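Local coordinates for protein phosphoribosylformylglycinamidine synthase 2 (Thermus thermophilus, PDB 3VIU) that is a PurM-like (AIR synthase related) protein that binds adenosine-5'-diphosphate in one pocket and a magnesium ion at a separate site of the same chain, at residues A[44-49]-A[491-496]; A[155-160]-A[430-435]. One frame throughout, in Å; residues are numbered along the deposited sequence.

Interaction 1: residues A[44-49]-A[491-496]. With ADP (adenosine-5'-diphosphate), chain B.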
loop_
_atom_site.group_PDB
_atom_site.type_symbol
_atom_site.label_atom_id
_atom_site.label_comp_id
_atom_site.label_asym_id
_atom_site.label_seq_id
_atom_site.Cartn_x
_atom_site.Cartn_y
_atom_site.Cartn_z
ATOM N N TYR A 44 8.760 -8.981 -13.729
ATOM C CA TYR A 44 8.203 -9.843 -12.686
ATOM C C TYR A 44 8.467 -11.313 -13.025
ATOM O O TYR A 44 7.608 -12.168 -12.833
ATOM C CB TYR A 44 6.692 -9.626 -12.579
ATOM C CG TYR A 44 6.296 -8.328 -11.927
ATOM C CD1 TYR A 44 6.674 -7.092 -12.471
ATOM C CD2 TYR A 44 5.577 -8.329 -10.734
ATOM C CE1 TYR A 44 6.349 -5.895 -11.829
ATOM C CE2 TYR A 44 5.255 -7.145 -10.089
ATOM C CZ TYR A 44 5.642 -5.936 -10.633
ATOM O OH TYR A 44 5.331 -4.783 -9.957
ATOM N N LYS A 45 9.660 -11.597 -13.527
ATOM C CA LYS A 45 10.032 -12.941 -13.937
ATOM C C LYS A 45 9.884 -14.065 -12.908
ATOM O O LYS A 45 9.448 -15.159 -13.251
ATOM C CB LYS A 45 11.453 -12.914 -14.495
ATOM C CG LYS A 45 11.566 -12.108 -15.784
ATOM C CD LYS A 45 12.978 -12.121 -16.364
ATOM C CE LYS A 45 13.993 -11.555 -15.375
ATOM N NZ LYS A 45 15.317 -11.315 -16.006
ATOM N N ASN A 46 10.222 -13.808 -11.652
ATOM C CA ASN A 46 10.117 -14.852 -10.645
ATOM C C ASN A 46 8.822 -14.870 -9.849
ATOM O O ASN A 46 8.561 -15.827 -9.119
ATOM C CB ASN A 46 11.294 -14.763 -9.681
ATOM C CG ASN A 46 12.613 -15.051 -10.358
ATOM O OD1 ASN A 46 13.146 -14.225 -11.105
ATOM N ND2 ASN A 46 13.145 -16.234 -10.113
ATOM N N SER A 47 8.006 -13.833 -9.998
ATOM C CA SER A 47 6.756 -13.741 -9.249
ATOM C C SER A 47 5.482 -14.032 -10.026
ATOM O O SER A 47 4.491 -14.448 -9.432
ATOM C CB SER A 47 6.627 -12.356 -8.603
ATOM O OG SER A 47 6.531 -11.346 -9.589
ATOM N N ARG A 48 5.495 -13.814 -11.341
ATOM C CA ARG A 48 4.302 -14.058 -12.149
ATOM C C ARG A 48 3.680 -15.440 -11.954
ATOM O O ARG A 48 2.495 -15.546 -11.657
ATOM C CB ARG A 48 4.598 -13.816 -13.635
ATOM C CG ARG A 48 4.118 -12.446 -14.150
ATOM C CD ARG A 48 5.044 -11.875 -15.233
ATOM N NE ARG A 48 5.092 -12.694 -16.443
ATOM C CZ ARG A 48 6.003 -12.561 -17.404
ATOM N NH1 ARG A 48 6.954 -11.639 -17.305
ATOM N NH2 ARG A 48 5.964 -13.348 -18.471
ATOM N N PRO A 49 4.473 -16.517 -12.094
ATOM C CA PRO A 49 3.941 -17.873 -11.924
ATOM C C PRO A 49 3.162 -18.083 -10.624
ATOM O O PRO A 49 2.213 -18.866 -10.585
ATOM C CB PRO A 49 5.196 -18.744 -11.978
ATOM C CG PRO A 49 6.106 -17.973 -12.849
ATOM C CD PRO A 49 5.923 -16.563 -12.349
ATOM N N SER A 491 15.978 -11.727 -2.280
ATOM C CA SER A 491 16.189 -12.363 -3.566
ATOM C C SER A 491 15.417 -13.674 -3.666
ATOM O O SER A 491 15.345 -14.443 -2.699
ATOM C CB SER A 491 17.675 -12.638 -3.765
ATOM O OG SER A 491 17.874 -13.427 -4.918
ATOM N N PRO A 492 14.820 -13.938 -4.838
ATOM C CA PRO A 492 14.049 -15.158 -5.085
ATOM C C PRO A 492 14.985 -16.282 -5.546
ATOM O O PRO A 492 14.558 -17.422 -5.737
ATOM C CB PRO A 492 13.095 -14.731 -6.187
ATOM C CG PRO A 492 13.978 -13.851 -7.019
ATOM C CD PRO A 492 14.671 -12.998 -5.963
ATOM N N GLU A 493 16.257 -15.938 -5.732
ATOM C CA GLU A 493 17.260 -16.896 -6.171
ATOM C C GLU A 493 17.373 -18.007 -5.137
ATOM O O GLU A 493 17.007 -19.151 -5.402
ATOM C CB GLU A 493 18.621 -16.214 -6.327
ATOM C CG GLU A 493 18.605 -14.933 -7.155
ATOM C CD GLU A 493 18.425 -15.178 -8.637
ATOM O OE1 GLU A 493 17.468 -15.887 -9.009
ATOM O OE2 GLU A 493 19.239 -14.654 -9.428
ATOM N N THR A 494 17.874 -17.669 -3.955
ATOM C CA THR A 494 18.024 -18.654 -2.890
ATOM C C THR A 494 16.690 -19.324 -2.533
ATOM O O THR A 494 15.629 -18.701 -2.595
ATOM C CB THR A 494 18.597 -18.008 -1.611
ATOM O OG1 THR A 494 17.599 -17.176 -1.003
ATOM C CG2 THR A 494 19.821 -17.166 -1.944
ATOM N N PRO A 495 16.734 -20.614 -2.156
ATOM C CA PRO A 495 15.533 -21.370 -1.784
ATOM C C PRO A 495 14.753 -20.721 -0.635
ATOM O O PRO A 495 13.526 -20.741 -0.635
ATOM C CB PRO A 495 16.091 -22.738 -1.393
ATOM C CG PRO A 495 17.311 -22.861 -2.245
ATOM C CD PRO A 495 17.925 -21.482 -2.142
ATOM N N GLU A 496 15.466 -20.154 0.338
ATOM C CA GLU A 496 14.828 -19.510 1.488
ATOM C C GLU A 496 14.022 -18.288 1.044
ATOM O O GLU A 496 12.911 -18.061 1.518
ATOM C CB GLU A 496 15.870 -19.049 2.520
ATOM C CG GLU A 496 16.999 -20.021 2.818
ATOM C CD GLU A 496 18.093 -19.982 1.768
ATOM O OE1 GLU A 496 17.878 -20.509 0.662
ATOM O OE2 GLU A 496 19.168 -19.412 2.042
HETATM P PB ADP B . 3.887 0.629 -12.941
HETATM O O1B ADP B . 5.273 0.313 -13.386
HETATM O O2B ADP B . 3.920 1.122 -11.409
HETATM O O3B ADP B . 3.266 1.839 -13.938
HETATM P PA ADP B . 3.770 -2.097 -12.965
HETATM O O1A ADP B . 4.229 -2.493 -14.325
HETATM O O2A ADP B . 5.066 -1.927 -12.006
HETATM O O3A ADP B . 2.924 -0.693 -13.058
HETATM O "O5'" ADP B . 2.809 -3.233 -12.290
HETATM C "C5'" ADP B . 2.536 -4.269 -13.254
HETATM C "C4'" ADP B . 1.040 -4.697 -13.282
HETATM O "O4'" ADP B . 0.836 -5.939 -12.536
HETATM C "C3'" ADP B . 0.067 -3.668 -12.651
HETATM O "O3'" ADP B . -1.191 -3.713 -13.337
HETATM C "C2'" ADP B . -0.035 -4.129 -11.197
HETATM O "O2'" ADP B . -1.244 -3.691 -10.571
HETATM C "C1'" ADP B . 0.075 -5.652 -11.309
HETATM N N9 ADP B . 0.738 -6.235 -10.135
HETATM C C8 ADP B . 2.078 -6.216 -9.865
HETATM N N7 ADP B . 2.327 -6.827 -8.743
HETATM C C5 ADP B . 1.169 -7.279 -8.216
HETATM C C6 ADP B . 0.813 -7.997 -7.044
HETATM N N6 ADP B . 1.782 -8.391 -6.140
HETATM N N1 ADP B . -0.490 -8.287 -6.833
HETATM C C2 ADP B . -1.445 -7.914 -7.698
HETATM N N3 ADP B . -1.151 -7.238 -8.810
HETATM C C4 ADP B . 0.125 -6.905 -9.104
#
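Behind Tyr44 of the ADP pocket, the turn between helix 40-43 and helix 48-51 meets the loop leading into helix 495-515, where Asn46 touches Pro492. The asparagine side chain and the proline ring cross at about a right angle, Pro492 CG lying over CB and CG of Asn46. Pro492 CG is 3.8 Å from CG of Asn46, and Pro492 CB lies 3.9 Å from CB of Asn46. The backbone aims CB of Asn46 at the proline, and chi1 of -65°, with CG anti to the carbonyl carbon, brings CG against the ring. Thr494 sits at the N-cap of helix 495-515, its OG1 bonded to N of Gly497. Nearby, Glu493 makes a salt bridge with Arg368.

Two residues before Asn46, Tyr44 has left helical geometry with positive phi, and its carbonyl O takes a backbone bond from N of Arg48 (3.1 Å). Its ring approaches the adenine obliquely, CE2 coming within 3.2 Å of N7 and 3.3 Å of C8 of ADP. The hydroxyl makes a weak hydrogen bond with N of Val524, in the second PurM-like half.

No hydrogen bond spans the two segments, and just 96 Å² is buried between them, so the join rests on van der Waals packing of a proline ring. Glu67, Lys83, Asp485 and Gly522 hydrogen-bond ADP, whereas Tyr44 meets it chiefly through ring carbons.

Interaction 2: residues A[155-160]-A[430-435]. With MG (magnesium ion), chain D.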
loop_
_atom_site.group_PDB
_atom_site.type_symbol
_atom_site.label_atom_id
_atom_site.label_comp_id
_atom_site.label_asym_id
_atom_site.label_seq_id
_atom_site.Cartn_x
_atom_site.Cartn_y
_atom_site.Cartn_z
ATOM N N PRO A 155 -3.643 14.936 0.198
ATOM C CA PRO A 155 -3.242 14.614 1.563
ATOM C C PRO A 155 -2.832 13.173 1.758
ATOM O O PRO A 155 -3.309 12.272 1.066
ATOM C CB PRO A 155 -4.490 14.929 2.367
ATOM C CG PRO A 155 -5.570 14.454 1.440
ATOM C CD PRO A 155 -5.114 15.014 0.094
ATOM N N THR A 156 -1.929 12.973 2.704
ATOM C CA THR A 156 -1.502 11.642 3.073
ATOM C C THR A 156 -2.363 11.440 4.313
ATOM O O THR A 156 -2.126 12.054 5.348
ATOM C CB THR A 156 -0.009 11.624 3.404
ATOM O OG1 THR A 156 0.728 11.782 2.189
ATOM C CG2 THR A 156 0.387 10.314 4.058
ATOM N N VAL A 157 -3.386 10.602 4.186
ATOM C CA VAL A 157 -4.338 10.369 5.269
ATOM C C VAL A 157 -3.993 9.305 6.304
ATOM O O VAL A 157 -4.727 9.118 7.279
ATOM C CB VAL A 157 -5.714 10.018 4.690
ATOM C CG1 VAL A 157 -6.209 11.160 3.815
ATOM C CG2 VAL A 157 -5.620 8.721 3.896
ATOM N N GLY A 158 -2.891 8.601 6.098
ATOM C CA GLY A 158 -2.521 7.569 7.041
ATOM C C GLY A 158 -1.486 6.645 6.449
ATOM O O GLY A 158 -0.886 6.956 5.414
ATOM N N GLY A 159 -1.276 5.506 7.095
ATOM C CA GLY A 159 -0.294 4.566 6.603
ATOM C C GLY A 159 0.166 3.625 7.691
ATOM O O GLY A 159 -0.550 3.405 8.663
ATOM N N ASP A 160 1.375 3.096 7.544
ATOM C CA ASP A 160 1.919 2.138 8.498
ATOM C C ASP A 160 3.428 2.301 8.637
ATOM O O ASP A 160 4.161 2.181 7.661
ATOM C CB ASP A 160 1.571 0.729 8.012
ATOM C CG ASP A 160 2.044 -0.349 8.947
ATOM O OD1 ASP A 160 1.795 -0.252 10.164
ATOM O OD2 ASP A 160 2.654 -1.313 8.452
ATOM N N ASP A 430 -10.182 3.553 12.904
ATOM C CA ASP A 430 -9.130 2.576 12.594
ATOM C C ASP A 430 -8.704 2.596 11.125
ATOM O O ASP A 430 -7.666 2.057 10.758
ATOM C CB ASP A 430 -9.581 1.167 12.987
ATOM C CG ASP A 430 -9.379 0.887 14.459
ATOM O OD1 ASP A 430 -8.230 0.615 14.858
ATOM O OD2 ASP A 430 -10.360 0.952 15.222
ATOM N N ALA A 431 -9.515 3.210 10.280
ATOM C CA ALA A 431 -9.179 3.314 8.868
ATOM C C ALA A 431 -9.479 4.745 8.478
ATOM O O ALA A 431 -10.337 5.375 9.082
ATOM C CB ALA A 431 -10.023 2.349 8.037
ATOM N N ALA A 432 -8.764 5.269 7.494
ATOM C CA ALA A 432 -9.012 6.629 7.045
ATOM C C ALA A 432 -10.352 6.606 6.327
ATOM O O ALA A 432 -10.640 5.677 5.571
ATOM C CB ALA A 432 -7.918 7.076 6.102
ATOM N N VAL A 433 -11.175 7.614 6.572
ATOM C CA VAL A 433 -12.496 7.694 5.946
ATOM C C VAL A 433 -12.650 8.995 5.171
ATOM O O VAL A 433 -12.760 10.060 5.768
ATOM C CB VAL A 433 -13.624 7.620 7.006
ATOM C CG1 VAL A 433 -14.981 7.850 6.354
ATOM C CG2 VAL A 433 -13.595 6.263 7.693
ATOM N N LEU A 434 -12.658 8.897 3.847
ATOM C CA LEU A 434 -12.808 10.068 2.987
ATOM C C LEU A 434 -14.269 10.233 2.570
ATOM O O LEU A 434 -14.831 9.372 1.893
ATOM C CB LEU A 434 -11.943 9.937 1.727
ATOM C CG LEU A 434 -10.414 9.963 1.814
ATOM C CD1 LEU A 434 -9.966 11.210 2.551
ATOM C CD2 LEU A 434 -9.901 8.716 2.505
ATOM N N TRP A 435 -14.875 11.346 2.974
ATOM C CA TRP A 435 -16.264 11.629 2.643
ATOM C C TRP A 435 -16.395 12.262 1.263
ATOM O O TRP A 435 -15.677 13.197 0.923
ATOM C CB TRP A 435 -16.868 12.555 3.706
ATOM C CG TRP A 435 -18.190 13.186 3.338
ATOM C CD1 TRP A 435 -19.263 12.572 2.748
ATOM C CD2 TRP A 435 -18.606 14.526 3.624
ATOM N NE1 TRP A 435 -20.321 13.447 2.657
ATOM C CE2 TRP A 435 -19.947 14.652 3.188
ATOM C CE3 TRP A 435 -17.978 15.633 4.211
ATOM C CZ2 TRP A 435 -20.670 15.840 3.320
ATOM C CZ3 TRP A 435 -18.700 16.820 4.343
ATOM C CH2 TRP A 435 -20.032 16.910 3.897
HETATM MG MG MG D . -6.301 -0.989 14.298
HETATM O O HOH W 1 -5.405 -3.268 13.916
HETATM O O HOH W 2 -5.919 -1.463 16.765
#
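Val157 uses both of its methyl groups to touch the opposing strand. CG2 presses on CB of Ala432 at 3.6 Å, while CG1 meets CD1 of Leu434 at 4.0 Å. This is where sheets of the two PurM-like N-terminal domains come together: strand 156-163 is an outermost strand of the first domain's mixed sheet, and strand 432-436 belongs to the matching sheet of the second. The pairing is consistent with a pseudo-dimer within one chain, as the N-terminal domains of PurM-family proteins pair in their dimers. The split of the valine follows from its first torsion (chi1 -60°), which sets CG1 anti to the carbonyl carbon and CG2 between that carbon and the backbone N. CB of Val157 is also 3.9 Å from CB of Ala432, so the valine rests on the alanine through more than one carbon.

Ala432 and Leu434, two residues apart in an extended strand, point toward Val157, whereas the intervening Val433 points away, and its side chain packs on Leu425 and Val476. No hydrogen bond links the segments, and 127 Å² is buried between them. Leu424 of the edge strand 422-424 touches both Val157 and Leu434, adding to the apolar cluster. Within its own sheet, strand 156-163 is hydrogen-bonded to strand 116-126, where Val157 also packs on Ala119 and Leu121.

Just before strand 432-436, Ala431 lies against Val473 of helix 458-475, and Asp430 against Val475. OD1 of Asp430 lies 2.6 Å from the magnesium ion, which Asn472, Asp620 and two waters also bind.

In the fold
The two contacts do not touch: their centres are 32 Å apart and their nearest atoms about 19 Å. Along the chain, interaction 2 is nested inside the loop that interaction 1 closes. Both join an early part of the sequence to the second PurM-like half, interaction 1 beside the nucleotide pocket and interaction 2 between the N-terminal domain sheets. The pocket itself draws on both halves, with Glu67 and Lys83 from one and Asp485 and Gly522 from the other hydrogen-bonded to ADP. The magnesium ion bound by Asp430 of interaction 2 is a distinct site, 23.1 Å from N1 of ADP, too far for it to coordinate this nucleotide.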